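HIAXHD3 (Humicola insolens, PDB 3ZXK) probably removes arabinofuranosyl side chains from xylan as a family 43 glycoside hydrolase, in a variant engineered to show endo-xylanase activity as well. Local coordinates at residues 44-49 against 121-126; 58-63 against 97-102. One frame throughout, in Å; residues are numbered along the deposited sequence.

Contact 1. Residues 44-49 against 121-126; sequences VLKSYD and NGEVPP
Lys-46 and Glu-123 hold the closest pair of CA atoms across the two segments, and even these lie 9.4 Å apart. The end of strand 41-47 therefore never pairs with the irregular loop 121-126, and long side chains bridge the gap. Lys-46 runs out almost fully extended, with CG anti to the backbone N (chi1 161°), and its NZ meets Glu-123 OE1 at 2.7 Å in a salt bridge. The ammonium arrives on the syn side of that oxygen, 22° out of the carboxylate plane. The other oxygen is taken by Tyr-48, whose OH donates to the syn lone pair of Glu-123 OE2 over a short 2.5 Å. This oxygen sits in the plane of the phenol ring, at its edge, while the carboxylate itself is turned 49° against the ring. Lys-46 NZ also donates to Tyr-48 OH at 3.1 Å, closing the triangle, and through water 1 it reaches the backbone N of Val-124. Two further charged residues join in: Glu-314 makes a second salt bridge to Lys-46, and Lys-310 donates to Tyr-48 OH. The phenol oxygen thus gives one bond and receives two, which should hold its O-H pointed at the carboxylate. In the five-bladed β-propeller of family 43 enzymes, this polar network ties the first four-stranded sheet to a long inter-strand loop of the second.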
loop_
_atom_site.group_PDB
_atom_site.type_symbol
_atom_site.label_atom_id
_atom_site.label_comp_id
_atom_site.label_asym_id
_atom_site.label_seq_id
_atom_site.Cartn_x
_atom_site.Cartn_y
_atom_site.Cartn_z
ATOM N N VAL A 44 -2.901 7.839 -0.642
ATOM C CA VAL A 44 -2.678 8.925 0.306
ATOM C C VAL A 44 -3.598 8.686 1.505
ATOM O O VAL A 44 -4.819 8.513 1.329
ATOM C CB VAL A 44 -2.997 10.315 -0.290
ATOM C CG1 VAL A 44 -2.697 11.432 0.701
ATOM C CG2 VAL A 44 -2.167 10.564 -1.552
ATOM N N LEU A 45 -2.996 8.679 2.693
ATOM C CA LEU A 45 -3.734 8.616 3.952
ATOM C C LEU A 45 -3.684 9.951 4.646
ATOM O O LEU A 45 -2.747 10.748 4.445
ATOM C CB LEU A 45 -3.176 7.530 4.876
ATOM C CG LEU A 45 -2.803 6.170 4.243
ATOM C CD1 LEU A 45 -2.063 5.338 5.283
ATOM C CD2 LEU A 45 -4.040 5.448 3.750
ATOM N N LYS A 46 -4.697 10.191 5.478
ATOM C CA LYS A 46 -4.837 11.433 6.200
ATOM C C LYS A 46 -4.963 11.141 7.699
ATOM O O LYS A 46 -5.584 10.137 8.098
ATOM C CB LYS A 46 -6.101 12.111 5.690
ATOM C CG LYS A 46 -6.697 13.165 6.566
ATOM C CD LYS A 46 -8.000 13.680 6.003
ATOM C CE LYS A 46 -8.395 14.915 6.791
ATOM N NZ LYS A 46 -9.618 15.546 6.241
ATOM N N SER A 47 -4.375 12.018 8.506
ATOM C CA SER A 47 -4.479 11.971 9.967
ATOM C C SER A 47 -4.446 13.357 10.577
ATOM O O SER A 47 -3.861 14.250 10.017
ATOM C CB SER A 47 -3.322 11.178 10.569
ATOM O OG SER A 47 -3.522 11.042 11.957
ATOM N N TYR A 48 -5.019 13.492 11.763
ATOM C CA TYR A 48 -4.915 14.735 12.518
ATOM C C TYR A 48 -3.898 14.624 13.651
ATOM O O TYR A 48 -3.546 15.632 14.278
ATOM C CB TYR A 48 -6.279 15.159 13.067
ATOM C CG TYR A 48 -7.282 15.526 12.014
ATOM C CD1 TYR A 48 -7.216 16.756 11.363
ATOM C CD2 TYR A 48 -8.319 14.635 11.657
ATOM C CE1 TYR A 48 -8.169 17.099 10.399
ATOM C CE2 TYR A 48 -9.265 14.974 10.691
ATOM C CZ TYR A 48 -9.173 16.202 10.067
ATOM O OH TYR A 48 -10.104 16.550 9.114
ATOM N N ASP A 49 -3.404 13.405 13.895
ATOM C CA ASP A 49 -2.545 13.153 15.050
ATOM C C ASP A 49 -1.361 12.215 14.819
ATOM O O ASP A 49 -0.680 11.911 15.776
ATOM C CB ASP A 49 -3.398 12.633 16.231
ATOM C CG ASP A 49 -4.151 11.337 15.905
ATOM O OD1 ASP A 49 -3.935 10.758 14.812
ATOM O OD2 ASP A 49 -4.990 10.917 16.737
ATOM N N ASN A 121 -6.765 25.087 6.738
ATOM C CA ASN A 121 -5.998 24.291 7.716
ATOM C C ASN A 121 -5.640 22.903 7.221
ATOM O O ASN A 121 -5.531 21.947 8.000
ATOM C CB ASN A 121 -6.746 24.200 9.040
ATOM C CG ASN A 121 -7.145 25.556 9.565
ATOM O OD1 ASN A 121 -8.320 25.821 9.754
ATOM N ND2 ASN A 121 -6.170 26.428 9.767
ATOM N N GLY A 122 -5.470 22.803 5.907
ATOM C CA GLY A 122 -4.928 21.599 5.271
ATOM C C GLY A 122 -5.948 20.586 4.790
ATOM O O GLY A 122 -5.571 19.582 4.231
ATOM N N GLU A 123 -7.236 20.877 4.982
ATOM C CA GLU A 123 -8.316 20.003 4.527
ATOM C C GLU A 123 -8.475 20.055 3.010
ATOM O O GLU A 123 -8.467 21.136 2.437
ATOM C CB GLU A 123 -9.653 20.479 5.121
ATOM C CG GLU A 123 -9.667 20.485 6.631
ATOM C CD GLU A 123 -9.933 19.115 7.190
ATOM O OE1 GLU A 123 -10.120 18.179 6.382
ATOM O OE2 GLU A 123 -9.951 18.977 8.429
ATOM N N VAL A 124 -8.622 18.898 2.372
ATOM C CA VAL A 124 -8.976 18.845 0.965
ATOM C C VAL A 124 -10.384 18.238 0.880
ATOM O O VAL A 124 -10.610 17.109 1.376
ATOM C CB VAL A 124 -7.996 17.956 0.179
ATOM C CG1 VAL A 124 -8.383 17.869 -1.294
ATOM C CG2 VAL A 124 -6.564 18.436 0.343
ATOM N N PRO A 125 -11.351 18.962 0.275
ATOM C CA PRO A 125 -12.668 18.322 0.165
ATOM C C PRO A 125 -12.575 17.053 -0.676
ATOM O O PRO A 125 -11.782 17.023 -1.623
ATOM C CB PRO A 125 -13.520 19.376 -0.565
ATOM C CG PRO A 125 -12.745 20.659 -0.465
ATOM C CD PRO A 125 -11.297 20.255 -0.428
ATOM N N PRO A 126 -13.336 15.999 -0.335
ATOM C CA PRO A 126 -13.256 14.713 -1.046
ATOM C C PRO A 126 -13.429 14.861 -2.567
ATOM O O PRO A 126 -12.744 14.192 -3.346
ATOM C CB PRO A 126 -14.414 13.910 -0.435
ATOM C CG PRO A 126 -14.509 14.437 0.959
ATOM C CD PRO A 126 -14.147 15.900 0.896
HETATM O O HOH W 1 -8.216 16.249 3.551
#

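Contact 2. Residues 58-63 against 97-102; sequences HSVPRL and FYWYGC
Val-60 and Ser-59 lean on the indole of Trp-99 where two neighbouring blades of the β-propeller meet. The pair forms a classic β bulge opposite Gly-41, and the chain turns a corner at Ser-59 as it leaves strand 54-58. Trp-99 belongs to strand 96-103 of the next sheet; its CA is 6.7 Å from that of Ser-59, and no hydrogen bond crosses the contact. The packing is tight around the indole. Its CG stands anti to the backbone N (chi1 178°), which carries the ring out from the strand to meet the bulge. Ser-59 CB approaches the five-membered ring obliquely and off-centre, 3.7 Å from Trp-99 CG, and Ala-42 and Ser-86 also touch this tryptophan. The loose side lies just beyond the bulge: Pro-61 is exposed, and the partly exposed Arg-62 reaches away to the carbonyl of Pro-339, before the chain turns inward again at the buried Leu-63. The six-membered ring of Trp-99 is covered on both faces. Gly-101 N lies 3.6 Å from the ring plane on one of them, offset toward the rim, and on the other Val-60 CG2 makes a CH-pi contact, 3.8 Å from the ring centroid and only 16° off its normal.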
loop_
_atom_site.group_PDB
_atom_site.type_symbol
_atom_site.label_atom_id
_atom_site.label_comp_id
_atom_site.label_asym_id
_atom_site.label_seq_id
_atom_site.Cartn_x
_atom_site.Cartn_y
_atom_site.Cartn_z
ATOM N N HIS A 58 -5.865 8.269 -4.166
ATOM C CA HIS A 58 -4.674 7.622 -4.716
ATOM C C HIS A 58 -4.109 8.550 -5.757
ATOM O O HIS A 58 -4.851 9.108 -6.566
ATOM C CB HIS A 58 -5.006 6.326 -5.437
ATOM C CG HIS A 58 -5.257 5.136 -4.539
ATOM N ND1 HIS A 58 -6.394 4.986 -3.812
ATOM C CD2 HIS A 58 -4.473 4.018 -4.282
ATOM C CE1 HIS A 58 -6.360 3.797 -3.166
ATOM N NE2 HIS A 58 -5.185 3.210 -3.435
ATOM N N SER A 59 -2.789 8.705 -5.783
ATOM C CA SER A 59 -2.158 9.658 -6.741
ATOM C C SER A 59 -2.122 9.168 -8.194
ATOM O O SER A 59 -1.976 9.979 -9.097
ATOM C CB SER A 59 -0.727 9.970 -6.297
ATOM O OG SER A 59 -0.740 10.669 -5.083
ATOM N N VAL A 60 -2.222 7.846 -8.385
ATOM C CA VAL A 60 -2.166 7.294 -9.748
ATOM C C VAL A 60 -3.445 6.488 -10.005
ATOM O O VAL A 60 -3.500 5.278 -9.778
ATOM C CB VAL A 60 -0.867 6.482 -9.957
ATOM C CG1 VAL A 60 -0.739 6.020 -11.411
ATOM C CG2 VAL A 60 0.356 7.311 -9.598
ATOM N N PRO A 61 -4.502 7.158 -10.469
ATOM C CA PRO A 61 -5.787 6.456 -10.578
ATOM C C PRO A 61 -5.783 5.271 -11.530
ATOM O O PRO A 61 -6.593 4.358 -11.335
ATOM C CB PRO A 61 -6.764 7.550 -11.029
ATOM C CG PRO A 61 -5.941 8.752 -11.392
ATOM C CD PRO A 61 -4.663 8.623 -10.594
ATOM N N ARG A 62 -4.935 5.285 -12.553
ATOM C CA ARG A 62 -4.741 4.102 -13.401
ATOM C C ARG A 62 -3.280 4.148 -13.786
ATOM O O ARG A 62 -2.780 5.218 -14.134
ATOM C CB ARG A 62 -5.624 4.151 -14.643
ATOM C CG ARG A 62 -5.445 2.967 -15.576
ATOM C CD ARG A 62 -6.470 3.020 -16.699
ATOM N NE ARG A 62 -6.306 1.889 -17.617
ATOM C CZ ARG A 62 -6.929 0.724 -17.487
ATOM N NH1 ARG A 62 -7.801 0.535 -16.491
ATOM N NH2 ARG A 62 -6.680 -0.253 -18.359
ATOM N N LEU A 63 -2.592 3.014 -13.726
ATOM C CA LEU A 63 -1.149 2.981 -13.942
ATOM C C LEU A 63 -0.900 3.250 -15.413
ATOM O O LEU A 63 -1.459 2.585 -16.256
ATOM C CB LEU A 63 -0.578 1.613 -13.511
ATOM C CG LEU A 63 -1.010 1.167 -12.090
ATOM C CD1 LEU A 63 -0.283 -0.114 -11.684
ATOM C CD2 LEU A 63 -0.736 2.246 -11.047
ATOM N N PHE A 97 -0.874 19.305 -5.291
ATOM C CA PHE A 97 -0.050 18.169 -4.836
ATOM C C PHE A 97 0.763 17.580 -5.992
ATOM O O PHE A 97 0.235 17.414 -7.104
ATOM C CB PHE A 97 -0.939 17.065 -4.266
ATOM C CG PHE A 97 -1.573 17.391 -2.929
ATOM C CD1 PHE A 97 -2.797 18.070 -2.876
ATOM C CD2 PHE A 97 -0.997 16.957 -1.729
ATOM C CE1 PHE A 97 -3.401 18.348 -1.647
ATOM C CE2 PHE A 97 -1.602 17.246 -0.494
ATOM C CZ PHE A 97 -2.802 17.933 -0.459
ATOM N N TYR A 98 2.038 17.299 -5.728
ATOM C CA TYR A 98 2.932 16.707 -6.715
ATOM C C TYR A 98 3.414 15.330 -6.247
ATOM O O TYR A 98 4.116 15.217 -5.223
ATOM C CB TYR A 98 4.177 17.558 -6.958
ATOM C CG TYR A 98 3.960 18.892 -7.641
ATOM C CD1 TYR A 98 3.236 19.922 -7.018
ATOM C CD2 TYR A 98 4.500 19.145 -8.900
ATOM C CE1 TYR A 98 3.036 21.152 -7.640
ATOM C CE2 TYR A 98 4.319 20.387 -9.518
ATOM C CZ TYR A 98 3.565 21.383 -8.896
ATOM O OH TYR A 98 3.418 22.608 -9.501
ATOM N N TRP A 99 3.159 14.318 -7.061
ATOM C CA TRP A 99 3.628 12.953 -6.812
ATOM C C TRP A 99 4.635 12.601 -7.885
ATOM O O TRP A 99 4.322 12.692 -9.071
ATOM C CB TRP A 99 2.437 11.957 -6.853
ATOM C CG TRP A 99 2.897 10.525 -6.656
ATOM C CD1 TRP A 99 3.082 9.881 -5.448
ATOM C CD2 TRP A 99 3.333 9.580 -7.674
ATOM N NE1 TRP A 99 3.579 8.612 -5.638
ATOM C CE2 TRP A 99 3.749 8.370 -6.966
ATOM C CE3 TRP A 99 3.403 9.603 -9.059
ATOM C CZ2 TRP A 99 4.197 7.238 -7.635
ATOM C CZ3 TRP A 99 3.878 8.462 -9.722
ATOM C CH2 TRP A 99 4.260 7.304 -9.025
ATOM N N TYR A 100 5.839 12.202 -7.489
ATOM C CA TYR A 100 6.790 11.717 -8.493
ATOM C C TYR A 100 7.139 10.279 -8.131
ATOM O O TYR A 100 7.368 9.980 -6.945
ATOM C CB TYR A 100 8.097 12.507 -8.473
ATOM C CG TYR A 100 8.025 13.959 -8.873
ATOM C CD1 TYR A 100 7.633 14.947 -7.957
ATOM C CD2 TYR A 100 8.380 14.357 -10.180
ATOM C CE1 TYR A 100 7.584 16.293 -8.338
ATOM C CE2 TYR A 100 8.331 15.700 -10.562
ATOM C CZ TYR A 100 7.938 16.653 -9.633
ATOM O OH TYR A 100 7.877 17.986 -9.988
ATOM N N GLY A 101 7.291 9.448 -9.156
ATOM C CA GLY A 101 7.792 8.085 -8.927
ATOM C C GLY A 101 8.496 7.561 -10.165
ATOM O O GLY A 101 7.971 7.714 -11.274
ATOM N N CYS A 102 9.653 6.917 -9.983
ATOM C CA CYS A 102 10.354 6.273 -11.092
ATOM C C CYS A 102 9.843 4.860 -11.279
ATOM O O CYS A 102 9.830 4.072 -10.333
ATOM C CB CYS A 102 11.873 6.235 -10.851
ATOM S SG CYS A 102 12.701 5.393 -12.236
#

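How the contacts relate
Both contacts join the same two neighbouring sheets, the one holding strand 41-47 and the one holding strand 96-103, with centres about 17 Å apart. Contact 1 is the polar one: charged groups and a water span a wide gap between a buried lysine and tyrosine and a partly exposed glutamate. Contact 2 has no polar bond across it and rests on apolar contacts with a buried indole, lying nearer the centre of the chain. The two touch at their edges, where Val-124 CG2 of contact 1 meets Phe-97 CE1 of contact 2 at 3.7 Å and Val-44 CG2 lies 3.8 Å from Ser-59 OG. In sequence, 58-63 and 97-102 both fall between the segments of contact 1.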